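Local coordinates for MmeI (Methylophilus methylotrophus, PDB 5HR4), which is a type IIL restriction-modification enzyme that binds a specific DNA sequence and probably methylates adenine at N6 using S-adenosyl-L-methionine, at residues R641-F652 with P733-Q741. Sequence-based numbering, arbitrary orientation.
Sequences RYGNKPTDDGNF and PMKFFYISQ. With nucleotides of chain B; nucleotides of chain C.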
loop_
_atom_site.group_PDB
_atom_site.type_symbol
_atom_site.label_atom_id
_atom_site.label_comp_id
_atom_site.label_asym_id
_atom_site.label_seq_id
_atom_site.Cartn_x
_atom_site.Cartn_y
_atom_site.Cartn_z
ATOM N N ARG A 641 -3.989 -8.245 -30.122
ATOM C CA ARG A 641 -2.780 -9.008 -29.880
ATOM C C ARG A 641 -1.802 -8.223 -29.013
ATOM O O ARG A 641 -1.804 -6.990 -28.995
ATOM C CB ARG A 641 -2.128 -9.391 -31.209
ATOM C CG ARG A 641 -3.064 -10.156 -32.117
ATOM C CD ARG A 641 -2.938 -11.638 -31.870
ATOM N NE ARG A 641 -1.620 -12.064 -32.325
ATOM C CZ ARG A 641 -1.088 -13.258 -32.118
ATOM N NH1 ARG A 641 -1.755 -14.187 -31.451
ATOM N NH2 ARG A 641 0.119 -13.507 -32.587
ATOM N N TYR A 642 -0.955 -8.972 -28.306
ATOM C CA TYR A 642 0.061 -8.433 -27.408
ATOM C C TYR A 642 1.363 -8.219 -28.177
ATOM O O TYR A 642 1.765 -9.063 -28.986
ATOM C CB TYR A 642 0.263 -9.415 -26.242
ATOM C CG TYR A 642 1.092 -8.933 -25.061
ATOM C CD1 TYR A 642 0.768 -7.760 -24.398
ATOM C CD2 TYR A 642 2.169 -9.675 -24.581
ATOM C CE1 TYR A 642 1.500 -7.316 -23.313
ATOM C CE2 TYR A 642 2.915 -9.235 -23.497
ATOM C CZ TYR A 642 2.570 -8.054 -22.859
ATOM O OH TYR A 642 3.281 -7.581 -21.760
ATOM N N GLY A 643 2.026 -7.094 -27.921
ATOM C CA GLY A 643 3.276 -6.790 -28.598
ATOM C C GLY A 643 4.372 -7.810 -28.294
ATOM O O GLY A 643 4.291 -8.606 -27.352
ATOM N N ASN A 644 5.426 -7.770 -29.124
ATOM C CA ASN A 644 6.545 -8.702 -28.997
ATOM C C ASN A 644 7.380 -8.380 -27.763
ATOM O O ASN A 644 7.764 -7.229 -27.547
ATOM C CB ASN A 644 7.447 -8.659 -30.239
ATOM C CG ASN A 644 6.678 -8.427 -31.526
ATOM O OD1 ASN A 644 6.161 -9.362 -32.143
ATOM N ND2 ASN A 644 6.610 -7.169 -31.944
ATOM N N LYS A 645 7.702 -9.413 -26.978
ATOM C CA LYS A 645 8.442 -9.288 -25.726
ATOM C C LYS A 645 9.852 -9.822 -25.914
ATOM O O LYS A 645 10.022 -11.006 -26.246
ATOM C CB LYS A 645 7.719 -10.051 -24.617
ATOM C CG LYS A 645 8.466 -10.196 -23.325
ATOM C CD LYS A 645 7.557 -10.811 -22.250
ATOM C CE LYS A 645 8.394 -11.317 -21.062
ATOM N NZ LYS A 645 7.632 -11.941 -19.940
ATOM N N PRO A 646 10.883 -9.002 -25.729
ATOM C CA PRO A 646 12.236 -9.410 -26.154
ATOM C C PRO A 646 12.995 -10.285 -25.162
ATOM O O PRO A 646 13.727 -11.197 -25.573
ATOM C CB PRO A 646 12.947 -8.064 -26.339
ATOM C CG PRO A 646 12.231 -7.146 -25.361
ATOM C CD PRO A 646 10.788 -7.554 -25.477
ATOM N N THR A 647 12.838 -9.998 -23.870
ATOM C CA THR A 647 13.659 -10.568 -22.799
ATOM C C THR A 647 15.123 -10.661 -23.204
ATOM O O THR A 647 15.687 -11.745 -23.332
ATOM C CB THR A 647 13.154 -11.940 -22.372
ATOM O OG1 THR A 647 11.727 -11.915 -22.229
ATOM C CG2 THR A 647 13.768 -12.313 -21.033
ATOM N N ASP A 648 15.753 -9.501 -23.414
ATOM C CA ASP A 648 17.085 -9.500 -24.012
ATOM C C ASP A 648 18.112 -8.696 -23.229
ATOM O O ASP A 648 19.233 -8.519 -23.709
ATOM C CB ASP A 648 17.026 -8.977 -25.451
ATOM C CG ASP A 648 16.814 -7.463 -25.524
ATOM O OD1 ASP A 648 16.336 -6.868 -24.523
ATOM O OD2 ASP A 648 17.125 -6.880 -26.594
ATOM N N ASP A 649 17.769 -8.200 -22.053
ATOM C CA ASP A 649 18.628 -7.263 -21.331
ATOM C C ASP A 649 19.127 -6.128 -22.234
ATOM O O ASP A 649 20.216 -5.580 -22.015
ATOM C CB ASP A 649 19.803 -7.989 -20.677
ATOM C CG ASP A 649 20.432 -7.172 -19.578
ATOM O OD1 ASP A 649 19.726 -6.859 -18.594
ATOM O OD2 ASP A 649 21.626 -6.842 -19.694
ATOM N N GLY A 650 18.340 -5.780 -23.268
ATOM C CA GLY A 650 18.662 -4.689 -24.174
ATOM C C GLY A 650 19.592 -5.030 -25.321
ATOM O O GLY A 650 19.798 -4.183 -26.206
ATOM N N ASN A 651 20.158 -6.240 -25.355
ATOM C CA ASN A 651 21.151 -6.570 -26.371
ATOM C C ASN A 651 20.614 -6.443 -27.792
ATOM O O ASN A 651 21.395 -6.196 -28.717
ATOM C CB ASN A 651 21.681 -7.968 -26.108
ATOM C CG ASN A 651 22.432 -8.049 -24.800
ATOM O OD1 ASN A 651 21.998 -8.715 -23.849
ATOM N ND2 ASN A 651 23.573 -7.366 -24.735
ATOM N N PHE A 652 19.313 -6.568 -27.992
ATOM C CA PHE A 652 18.768 -6.382 -29.324
ATOM C C PHE A 652 18.266 -4.969 -29.597
ATOM O O PHE A 652 17.675 -4.757 -30.653
ATOM C CB PHE A 652 17.628 -7.371 -29.581
ATOM C CG PHE A 652 18.097 -8.769 -29.797
ATOM C CD1 PHE A 652 19.419 -9.018 -30.113
ATOM C CD2 PHE A 652 17.231 -9.834 -29.679
ATOM C CE1 PHE A 652 19.874 -10.297 -30.310
ATOM C CE2 PHE A 652 17.688 -11.134 -29.871
ATOM C CZ PHE A 652 19.012 -11.357 -30.190
ATOM N N PRO A 733 18.375 -18.097 -29.040
ATOM C CA PRO A 733 18.809 -16.787 -28.560
ATOM C C PRO A 733 18.730 -15.677 -29.588
ATOM O O PRO A 733 19.086 -14.547 -29.257
ATOM C CB PRO A 733 20.260 -17.052 -28.154
ATOM C CG PRO A 733 20.693 -18.041 -29.144
ATOM C CD PRO A 733 19.526 -18.972 -29.300
ATOM N N MET A 734 18.303 -15.919 -30.818
ATOM C CA MET A 734 18.219 -14.806 -31.753
ATOM C C MET A 734 16.793 -14.352 -32.001
ATOM O O MET A 734 16.583 -13.370 -32.711
ATOM C CB MET A 734 18.909 -15.142 -33.083
ATOM C CG MET A 734 18.757 -16.534 -33.598
ATOM S SD MET A 734 19.722 -16.634 -35.123
ATOM C CE MET A 734 18.454 -16.447 -36.370
ATOM N N LYS A 735 15.817 -15.027 -31.418
ATOM C CA LYS A 735 14.420 -14.695 -31.576
ATOM C C LYS A 735 13.927 -14.092 -30.272
ATOM O O LYS A 735 14.367 -14.493 -29.193
ATOM C CB LYS A 735 13.598 -15.937 -31.940
ATOM C CG LYS A 735 13.824 -16.423 -33.363
ATOM C CD LYS A 735 13.040 -17.690 -33.675
ATOM C CE LYS A 735 13.669 -18.433 -34.864
ATOM N NZ LYS A 735 15.056 -18.961 -34.598
ATOM N N PHE A 736 13.035 -13.106 -30.384
ATOM C CA PHE A 736 12.403 -12.544 -29.203
ATOM C C PHE A 736 11.756 -13.668 -28.403
ATOM O O PHE A 736 11.374 -14.707 -28.951
ATOM C CB PHE A 736 11.343 -11.488 -29.588
ATOM C CG PHE A 736 11.894 -10.099 -29.872
ATOM C CD1 PHE A 736 13.215 -9.901 -30.238
ATOM C CD2 PHE A 736 11.064 -8.983 -29.775
ATOM C CE1 PHE A 736 13.703 -8.624 -30.504
ATOM C CE2 PHE A 736 11.544 -7.694 -30.043
ATOM C CZ PHE A 736 12.871 -7.520 -30.401
ATOM N N PHE A 737 11.630 -13.447 -27.094
ATOM C CA PHE A 737 10.993 -14.430 -26.227
ATOM C C PHE A 737 9.553 -14.711 -26.646
ATOM O O PHE A 737 9.151 -15.870 -26.766
ATOM C CB PHE A 737 11.057 -13.947 -24.786
ATOM C CG PHE A 737 10.245 -14.763 -23.841
ATOM C CD1 PHE A 737 8.986 -14.345 -23.460
ATOM C CD2 PHE A 737 10.752 -15.935 -23.304
ATOM C CE1 PHE A 737 8.240 -15.087 -22.572
ATOM C CE2 PHE A 737 10.002 -16.698 -22.406
ATOM C CZ PHE A 737 8.750 -16.271 -22.038
ATOM N N TYR A 738 8.737 -13.672 -26.820
ATOM C CA TYR A 738 7.415 -13.838 -27.410
ATOM C C TYR A 738 7.337 -12.990 -28.668
ATOM O O TYR A 738 7.709 -11.814 -28.648
ATOM C CB TYR A 738 6.303 -13.459 -26.438
ATOM C CG TYR A 738 4.904 -13.579 -27.023
ATOM C CD1 TYR A 738 4.376 -14.819 -27.365
ATOM C CD2 TYR A 738 4.106 -12.444 -27.223
ATOM C CE1 TYR A 738 3.094 -14.934 -27.895
ATOM C CE2 TYR A 738 2.812 -12.543 -27.756
ATOM C CZ TYR A 738 2.315 -13.792 -28.080
ATOM O OH TYR A 738 1.054 -13.916 -28.612
ATOM N N ILE A 739 6.883 -13.600 -29.761
ATOM C CA ILE A 739 6.818 -12.965 -31.072
ATOM C C ILE A 739 5.367 -12.983 -31.525
ATOM O O ILE A 739 4.708 -14.031 -31.488
ATOM C CB ILE A 739 7.725 -13.662 -32.111
ATOM C CG1 ILE A 739 9.207 -13.461 -31.781
ATOM C CG2 ILE A 739 7.473 -13.119 -33.495
ATOM C CD1 ILE A 739 10.145 -13.891 -32.902
ATOM N N SER A 740 4.868 -11.821 -31.934
ATOM C CA SER A 740 3.500 -11.687 -32.394
ATOM C C SER A 740 3.379 -10.905 -33.684
ATOM O O SER A 740 2.300 -10.923 -34.281
ATOM C CB SER A 740 2.639 -11.002 -31.326
ATOM O OG SER A 740 3.223 -9.770 -30.944
ATOM N N GLN A 741 4.446 -10.230 -34.130
ATOM C CA GLN A 741 4.501 -9.372 -35.311
ATOM C C GLN A 741 3.544 -9.823 -36.404
ATOM O O GLN A 741 3.562 -10.991 -36.804
ATOM C CB GLN A 741 5.927 -9.330 -35.864
ATOM C CG GLN A 741 6.151 -8.302 -36.947
ATOM C CD GLN A 741 5.863 -6.902 -36.461
ATOM O OE1 GLN A 741 5.814 -6.655 -35.255
ATOM N NE2 GLN A 741 5.652 -5.977 -37.393
ATOM P P DT B 3 -2.741 -12.295 -24.755
ATOM O OP1 DT B 3 -3.924 -12.016 -23.903
ATOM O OP2 DT B 3 -2.984 -12.312 -26.210
ATOM O "O5'" DT B 3 -1.521 -11.298 -24.391
ATOM C "C5'" DT B 3 -1.491 -10.530 -23.160
ATOM C "C4'" DT B 3 -1.518 -11.407 -21.922
ATOM O "O4'" DT B 3 -0.369 -12.314 -21.911
ATOM C "C3'" DT B 3 -1.441 -10.636 -20.596
ATOM O "O3'" DT B 3 -2.241 -11.280 -19.615
ATOM C "C2'" DT B 3 0.041 -10.769 -20.242
ATOM C "C1'" DT B 3 0.268 -12.207 -20.652
ATOM N N1 DT B 3 1.685 -12.579 -20.797
ATOM C C2 DT B 3 2.378 -13.043 -19.702
ATOM O O2 DT B 3 1.887 -13.143 -18.598
ATOM N N3 DT B 3 3.681 -13.380 -19.947
ATOM C C4 DT B 3 4.348 -13.325 -21.163
ATOM O O4 DT B 3 5.526 -13.653 -21.283
ATOM C C5 DT B 3 3.562 -12.842 -22.272
ATOM C C7 DT B 3 4.175 -12.718 -23.631
ATOM C C6 DT B 3 2.281 -12.499 -22.038
ATOM P P DG C 9 14.198 -7.233 -20.360
ATOM O OP1 DG C 9 15.653 -7.274 -20.141
ATOM O OP2 DG C 9 13.529 -7.337 -21.676
ATOM O "O5'" DG C 9 13.503 -8.294 -19.399
ATOM C "C5'" DG C 9 13.990 -8.462 -18.109
ATOM C "C4'" DG C 9 12.984 -9.197 -17.266
ATOM O "O4'" DG C 9 11.700 -8.511 -17.301
ATOM C "C3'" DG C 9 12.680 -10.618 -17.717
ATOM O "O3'" DG C 9 12.362 -11.357 -16.578
ATOM C "C2'" DG C 9 11.442 -10.420 -18.569
ATOM C "C1'" DG C 9 10.721 -9.450 -17.668
ATOM N N9 DG C 9 9.614 -8.774 -18.295
ATOM C C8 DG C 9 9.475 -8.415 -19.621
ATOM N N7 DG C 9 8.344 -7.844 -19.876
ATOM C C5 DG C 9 7.699 -7.812 -18.631
ATOM C C6 DG C 9 6.435 -7.298 -18.253
ATOM O O6 DG C 9 5.585 -6.751 -18.961
ATOM N N1 DG C 9 6.191 -7.493 -16.896
ATOM C C2 DG C 9 7.065 -8.083 -16.017
ATOM N N2 DG C 9 6.680 -8.177 -14.745
ATOM N N3 DG C 9 8.229 -8.552 -16.359
ATOM C C4 DG C 9 8.481 -8.384 -17.669
ATOM P P DA B 2 -0.637 -16.916 -28.936
ATOM O OP1 DA B 2 -1.967 -17.388 -29.387
ATOM O OP2 DA B 2 0.075 -15.911 -29.762
ATOM O "O5'" DA B 2 -0.676 -16.303 -27.437
ATOM C "C5'" DA B 2 -1.667 -16.739 -26.482
ATOM C "C4'" DA B 2 -1.588 -15.954 -25.166
ATOM O "O4'" DA B 2 -0.557 -16.500 -24.298
ATOM C "C3'" DA B 2 -1.288 -14.445 -25.276
ATOM O "O3'" DA B 2 -2.151 -13.744 -24.378
ATOM C "C2'" DA B 2 0.168 -14.364 -24.805
ATOM C "C1'" DA B 2 0.137 -15.420 -23.719
ATOM N N9 DA B 2 1.444 -15.879 -23.236
ATOM C C8 DA B 2 2.585 -16.103 -23.963
ATOM N N7 DA B 2 3.596 -16.520 -23.235
ATOM C C5 DA B 2 3.075 -16.583 -21.943
ATOM C C6 DA B 2 3.630 -16.955 -20.692
ATOM N N6 DA B 2 4.889 -17.356 -20.529
ATOM N N1 DA B 2 2.832 -16.899 -19.610
ATOM C C2 DA B 2 1.575 -16.497 -19.763
ATOM N N3 DA B 2 0.946 -16.129 -20.872
ATOM C C4 DA B 2 1.759 -16.193 -21.935
#
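Asn644 OD1 is gripped by two successive backbone amides, Ser740 N and Gln741 N, each 2.8 Å away; the first bond is nearly straight (165°), the second more bent (136°). Beside this clamp runs a classic beta bulge in the target recognition domain, where Phe737 and Tyr738 both face Lys645. Its antiparallel bridge is closed by Lys645 N to Tyr738 O at 2.9 Å and by Tyr738 N to Lys645 O at 3.0 Å. With an alanine in place of Asn644, both amides would probably lose their shared acceptor, and the backbone at Ser740 and Gln741 would be less firmly held. Ser740 OG donates to Tyr642 O in the carbonyl plane, tying the end of strand 641-642 to the same clamp. Pro646 CB sits over the centre of the Phe736 ring, 3.9 Å from its centroid, a CH-pi contact; Asn644 CB meets that ring at its edge, and Trp692 packs against it edge-to-face.

The bulge presents three side chains to the DNA. Lys645, CG anti to the backbone N (chi1 171°) and extended beyond, runs alongside Phe737 and brings NZ to O4 of DT3 of chain B and to N7 of a guanine base, both acceptors on the major-groove edges of their bases. Tyr738 CG lies 3.6 Å from the thymine methyl C7 of DT3 of chain B. At the far end of its ring, Tyr738 OH donates to OP2 of DA2 of chain B, a phosphate oxygen that also takes a weak bond from Arg641 NH1 at 3.0 Å.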